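Phosphoribosylaminoimidazole carboxylase, ATPase subunit (Bacillus anthracis, PDB 4DLK) probably catalyses the ATP-dependent carboxylation of aminoimidazole ribonucleotide with bicarbonate to N5-carboxyaminoimidazole ribonucleotide, a step of purine biosynthesis. Local coordinates at residues V191-I196 / T203-V208; V249-V254 / P271-S276. One frame throughout, in Å; residues are numbered along the deposited sequence.

Interaction 1. Residues V191-I196 / T203-V208; sequences VSVIVI and TKVFPV
Val195 and Val205 face each other as a non-hydrogen-bonded pair in an antiparallel beta hairpin of the large sheet to which the ATP-grasp region contributes. Beside them Val193 reaches across with CG1, anti to its own backbone N (chi1 176°), and meets Val205 CG1 at 3.3 Å, a close approach for two methyl groups. Val193 CG2 lies 3.7 Å from Val208 CG2, and helix 229-245 packs on these valines. The other face carries Ile194, Ile196 and Phe206, packed against helix 288-297: CD1 of the Phe206 ring is 3.7 Å from Ile194 CB, while CE1 meets CG1 of Ile196.

Thr203 and Lys204 lie toward solvent, partly exposed, although the backbone pairing stays tight there: Lys204 bonds Ile196 in both directions and turns its amine away to a salt bridge with Glu303. Past Phe206 the backbones part locally at Pro207, and a water bridges the gap, accepting from Ile194 N and donating to Pro207 O, before Val208 closes in again. The main-chain bond next to this break is straight, Phe206 N to Ile194 O at 3.0 Å (167° at the hydrogen). Ile196 O takes two donors, Lys204 N at 2.9 Å and Thr203 OG1 at 3.2 Å.

Interaction 2. Residues V249-V254 / P271-S276; sequences VGTLAV and PRPHNS. With ATP (adenosine-5'-triphosphate), chain G.
Ala253 presses its methyl against the base of His274, CB to CB 3.4 Å, and meets the imidazole obliquely; the ring reaches on to ATP. There NE2 donates to the gamma-phosphate oxygen O3G at 2.8 Å in a bent bond (140° at the hydrogen), and the beta-phosphate oxygen O1B stands above one face of the ring, nearer CD2 (3.1 Å) than its middle. The same O1B accepts from the main-chain Asn275 N, 2.9 Å away, and from Arg272 NH1, so three protein groups close round one oxygen. The other beta oxygen, O2B, at 2.8 Å from Arg272 NH2, lies at the guanidinium edge, in its plane, while ribose C4' rests over the centre of one face of that group. These contacts line a second ATP pocket of the chain, completed by Gln18, Glu76 and Lys348 among others, and would probably help to offset the phosphate charge.

A second shell fixes both side chains. Arg272 NH1 also donates to Pro273 O, nearly in the guanidinium plane, and NE forms a salt bridge with Glu78. His274 ND1 is paired with Ser276 OG at 2.8 Å and accepts from Ser276 N, which approaches 38° out of the ring plane.

Behind them the loop rests on the strand without a direct hydrogen bond. Thr251 lays CG2 along the Arg272-Pro273 peptide, 3.6 Å from Arg272 O, and its OG1 is hydrogen-bonded to His292 ND1; Leu252 CD1 touches Pro271 CA. Residues 250-254 lie between strands 189-197 and 264-270, and the Pro271 ring packs on helix 99-104.

Along the chain, interaction 1 comes first: 191-196 turns back through six intervening residues onto 203-208, closing a hairpin. Helix 229-245 follows before 249-254 returns to the same sheet on the other side of strand 189-197. Interaction 2 then closes a longer excursion, in which strand 264-270 runs back beside 250-258 and delivers 271-276 to the nucleotide. The two loops therefore lie in series, neither enclosing nor crossing the other. Strands 189-197 and 250-258 bond side by side, Val193 O to Val254 N at 2.8 Å, and the probable Ser192 OG to Ser276 OG bond ties the hairpin to the loop 271-276, which holds the ATP phosphates here.

Interaction 1. Residues V191-I196 / T203-V208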
# COMPACT_ATOMS: atom_id res chain seq x y z
N VAL A 191 11.56 8.27 -21.87
CA VAL A 191 11.61 7.26 -20.82
C VAL A 191 12.07 7.88 -19.51
O VAL A 191 12.64 8.98 -19.50
CB VAL A 191 12.53 6.06 -21.19
CG1 VAL A 191 11.99 5.32 -22.40
CG2 VAL A 191 13.97 6.51 -21.43
N SER A 192 11.82 7.19 -18.40
CA SER A 192 12.27 7.68 -17.10
C SER A 192 12.68 6.54 -16.19
O SER A 192 12.20 5.40 -16.33
CB SER A 192 11.21 8.55 -16.43
OG SER A 192 10.12 7.78 -15.97
N VAL A 193 13.59 6.85 -15.28
CA VAL A 193 14.01 5.91 -14.27
C VAL A 193 13.97 6.59 -12.92
O VAL A 193 14.49 7.71 -12.74
CB VAL A 193 15.43 5.36 -14.56
CG1 VAL A 193 15.88 4.45 -13.43
CG2 VAL A 193 15.44 4.60 -15.87
N ILE A 194 13.34 5.92 -11.96
CA ILE A 194 13.35 6.37 -10.58
C ILE A 194 14.52 5.69 -9.90
O ILE A 194 14.63 4.46 -9.93
CB ILE A 194 12.05 6.00 -9.84
CG1 ILE A 194 10.79 6.38 -10.64
CG2 ILE A 194 12.06 6.56 -8.42
CD1 ILE A 194 10.54 7.86 -10.86
N VAL A 195 15.41 6.48 -9.29
CA VAL A 195 16.52 5.92 -8.54
C VAL A 195 16.47 6.36 -7.07
O VAL A 195 16.13 7.50 -6.75
CB VAL A 195 17.89 6.21 -9.20
CG1 VAL A 195 18.09 7.71 -9.42
CG2 VAL A 195 19.03 5.63 -8.37
N ILE A 196 16.81 5.42 -6.19
CA ILE A 196 16.74 5.62 -4.75
C ILE A 196 18.13 5.48 -4.13
O ILE A 196 18.85 4.51 -4.42
CB ILE A 196 15.82 4.56 -4.09
CG1 ILE A 196 14.47 4.44 -4.84
CG2 ILE A 196 15.66 4.83 -2.60
CD1 ILE A 196 13.61 5.70 -4.84
N THR A 203 21.78 1.83 -2.63
CA THR A 203 21.11 2.28 -3.85
C THR A 203 20.18 1.24 -4.43
O THR A 203 20.46 0.03 -4.37
CB THR A 203 22.12 2.75 -4.93
OG1 THR A 203 21.43 3.47 -5.96
CG2 THR A 203 22.88 1.58 -5.55
N LYS A 204 19.05 1.70 -4.97
CA LYS A 204 18.17 0.84 -5.74
C LYS A 204 17.66 1.61 -6.94
O LYS A 204 17.48 2.84 -6.89
CB LYS A 204 16.99 0.34 -4.90
CG LYS A 204 17.37 -0.52 -3.70
CD LYS A 204 17.74 -1.94 -4.09
CE LYS A 204 18.13 -2.74 -2.87
NZ LYS A 204 18.65 -4.09 -3.26
N VAL A 205 17.42 0.89 -8.02
CA VAL A 205 16.94 1.48 -9.26
C VAL A 205 15.70 0.72 -9.74
O VAL A 205 15.71 -0.52 -9.86
CB VAL A 205 18.02 1.45 -10.35
CG1 VAL A 205 17.61 2.30 -11.54
CG2 VAL A 205 19.36 1.94 -9.79
N PHE A 206 14.65 1.47 -10.03
CA PHE A 206 13.43 0.90 -10.60
C PHE A 206 13.59 0.62 -12.10
O PHE A 206 14.54 1.11 -12.72
CB PHE A 206 12.24 1.85 -10.35
CG PHE A 206 11.71 1.80 -8.95
CD1 PHE A 206 12.09 2.75 -8.01
CD2 PHE A 206 10.81 0.80 -8.57
CE1 PHE A 206 11.59 2.70 -6.72
CE2 PHE A 206 10.32 0.75 -7.28
CZ PHE A 206 10.70 1.71 -6.36
N PRO A 207 12.68 -0.18 -12.69
CA PRO A 207 12.69 -0.43 -14.14
C PRO A 207 12.48 0.83 -14.97
O PRO A 207 11.98 1.84 -14.46
CB PRO A 207 11.49 -1.36 -14.34
CG PRO A 207 11.36 -2.08 -13.03
CD PRO A 207 11.67 -1.02 -12.01
N VAL A 208 12.86 0.77 -16.24
CA VAL A 208 12.64 1.88 -17.16
C VAL A 208 11.17 1.95 -17.56
O VAL A 208 10.56 0.93 -17.92
CB VAL A 208 13.56 1.76 -18.40
CG1 VAL A 208 13.46 2.99 -19.28
CG2 VAL A 208 15.00 1.53 -17.97
O HOH W 1 11.19 3.82 -13.01

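Interaction 2. Residues V249-V254 / P271-S276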
# COMPACT_ATOMS: atom_id res chain seq x y z
N VAL A 249 20.42 11.61 -1.77
CA VAL A 249 19.74 10.96 -0.66
C VAL A 249 18.26 11.15 -0.91
O VAL A 249 17.79 12.28 -1.11
CB VAL A 249 20.15 11.53 0.72
CG1 VAL A 249 19.23 10.99 1.81
CG2 VAL A 249 21.61 11.22 1.04
N GLY A 250 17.51 10.05 -0.91
CA GLY A 250 16.10 10.10 -1.21
C GLY A 250 15.81 9.58 -2.61
O GLY A 250 16.39 8.58 -3.05
N THR A 251 14.93 10.29 -3.31
CA THR A 251 14.41 9.84 -4.61
C THR A 251 14.83 10.79 -5.72
O THR A 251 14.85 12.01 -5.53
CB THR A 251 12.87 9.74 -4.56
OG1 THR A 251 12.50 8.81 -3.54
CG2 THR A 251 12.31 9.23 -5.88
N LEU A 252 15.19 10.23 -6.86
CA LEU A 252 15.51 11.02 -8.04
C LEU A 252 14.84 10.43 -9.27
O LEU A 252 15.07 9.26 -9.61
CB LEU A 252 17.02 11.12 -8.25
CG LEU A 252 17.50 12.01 -9.41
CD1 LEU A 252 17.24 13.48 -9.10
CD2 LEU A 252 18.98 11.77 -9.66
N ALA A 253 14.00 11.23 -9.92
CA ALA A 253 13.37 10.85 -11.17
C ALA A 253 14.23 11.37 -12.31
O ALA A 253 14.49 12.58 -12.40
CB ALA A 253 11.97 11.44 -11.25
N VAL A 254 14.70 10.46 -13.17
CA VAL A 254 15.55 10.85 -14.29
C VAL A 254 14.77 10.66 -15.59
O VAL A 254 14.50 9.52 -16.01
CB VAL A 254 16.85 10.02 -14.35
CG1 VAL A 254 17.74 10.53 -15.47
CG2 VAL A 254 17.58 10.06 -13.00
N PRO A 271 14.10 15.77 -7.95
CA PRO A 271 14.57 15.23 -6.67
C PRO A 271 13.41 14.91 -5.70
O PRO A 271 13.35 15.45 -4.59
CB PRO A 271 15.45 16.37 -6.12
CG PRO A 271 14.79 17.60 -6.64
CD PRO A 271 14.19 17.24 -7.98
N ARG A 272 12.53 14.01 -6.13
CA ARG A 272 11.30 13.66 -5.42
C ARG A 272 10.63 12.49 -6.15
O ARG A 272 10.95 12.22 -7.31
CB ARG A 272 10.32 14.85 -5.40
CG ARG A 272 10.02 15.43 -6.79
CD ARG A 272 8.75 16.26 -6.80
NE ARG A 272 8.57 17.00 -8.05
CZ ARG A 272 8.03 16.49 -9.16
NH1 ARG A 272 7.61 15.23 -9.19
NH2 ARG A 272 7.90 17.25 -10.24
N PRO A 273 9.67 11.81 -5.49
CA PRO A 273 8.83 10.90 -6.26
C PRO A 273 8.17 11.67 -7.40
O PRO A 273 7.96 12.88 -7.30
CB PRO A 273 7.80 10.44 -5.23
CG PRO A 273 8.53 10.51 -3.93
CD PRO A 273 9.40 11.74 -4.04
N HIS A 274 7.87 10.95 -8.47
CA HIS A 274 7.47 11.54 -9.75
C HIS A 274 6.28 10.79 -10.30
O HIS A 274 6.12 9.61 -10.03
CB HIS A 274 8.66 11.44 -10.70
CG HIS A 274 8.48 12.18 -12.00
ND1 HIS A 274 8.08 11.56 -13.13
CD2 HIS A 274 8.66 13.52 -12.32
CE1 HIS A 274 8.00 12.47 -14.12
NE2 HIS A 274 8.36 13.66 -13.63
N ASN A 275 5.46 11.48 -11.09
CA ASN A 275 4.26 10.90 -11.73
C ASN A 275 4.56 9.62 -12.52
O ASN A 275 3.76 8.69 -12.51
CB ASN A 275 3.62 11.94 -12.66
CG ASN A 275 2.15 11.67 -12.97
OD1 ASN A 275 1.47 12.56 -13.47
ND2 ASN A 275 1.66 10.46 -12.70
N SER A 276 5.71 9.59 -13.19
CA SER A 276 6.10 8.43 -14.00
C SER A 276 6.50 7.20 -13.17
O SER A 276 6.81 6.14 -13.72
CB SER A 276 7.22 8.81 -14.97
OG SER A 276 8.42 9.06 -14.27
PG ATP G . 5.88 15.43 -15.32
O1G ATP G . 5.19 16.76 -15.14
O2G ATP G . 5.22 14.50 -16.32
O3G ATP G . 7.39 15.51 -15.48
PB ATP G . 5.61 15.37 -12.49
O1B ATP G . 5.78 14.36 -11.37
O2B ATP G . 6.55 16.56 -12.56
O3B ATP G . 5.65 14.63 -13.92
PA ATP G . 3.18 16.00 -11.13
O1A ATP G . 2.91 14.62 -10.59
O2A ATP G . 2.04 16.92 -11.49
O3A ATP G . 4.10 15.93 -12.46
O5' ATP G . 4.14 16.76 -10.11
C5' ATP G . 3.67 17.17 -8.83
C4' ATP G . 4.74 18.13 -8.35
O4' ATP G . 4.77 19.28 -9.18
C3' ATP G . 4.49 18.59 -6.93
O3' ATP G . 5.74 18.44 -6.24
C2' ATP G . 4.11 20.06 -7.06
O2' ATP G . 4.57 20.82 -5.94
C1' ATP G . 4.84 20.45 -8.35
N9 ATP G . 4.28 21.64 -9.04
C8 ATP G . 2.98 22.01 -9.11
N7 ATP G . 2.84 23.17 -9.81
C5 ATP G . 4.07 23.55 -10.21
C6 ATP G . 4.64 24.68 -10.99
N6 ATP G . 3.83 25.64 -11.49
N1 ATP G . 5.98 24.71 -11.18
C2 ATP G . 6.80 23.76 -10.69
N3 ATP G . 6.34 22.70 -9.97
C4 ATP G . 5.02 22.54 -9.70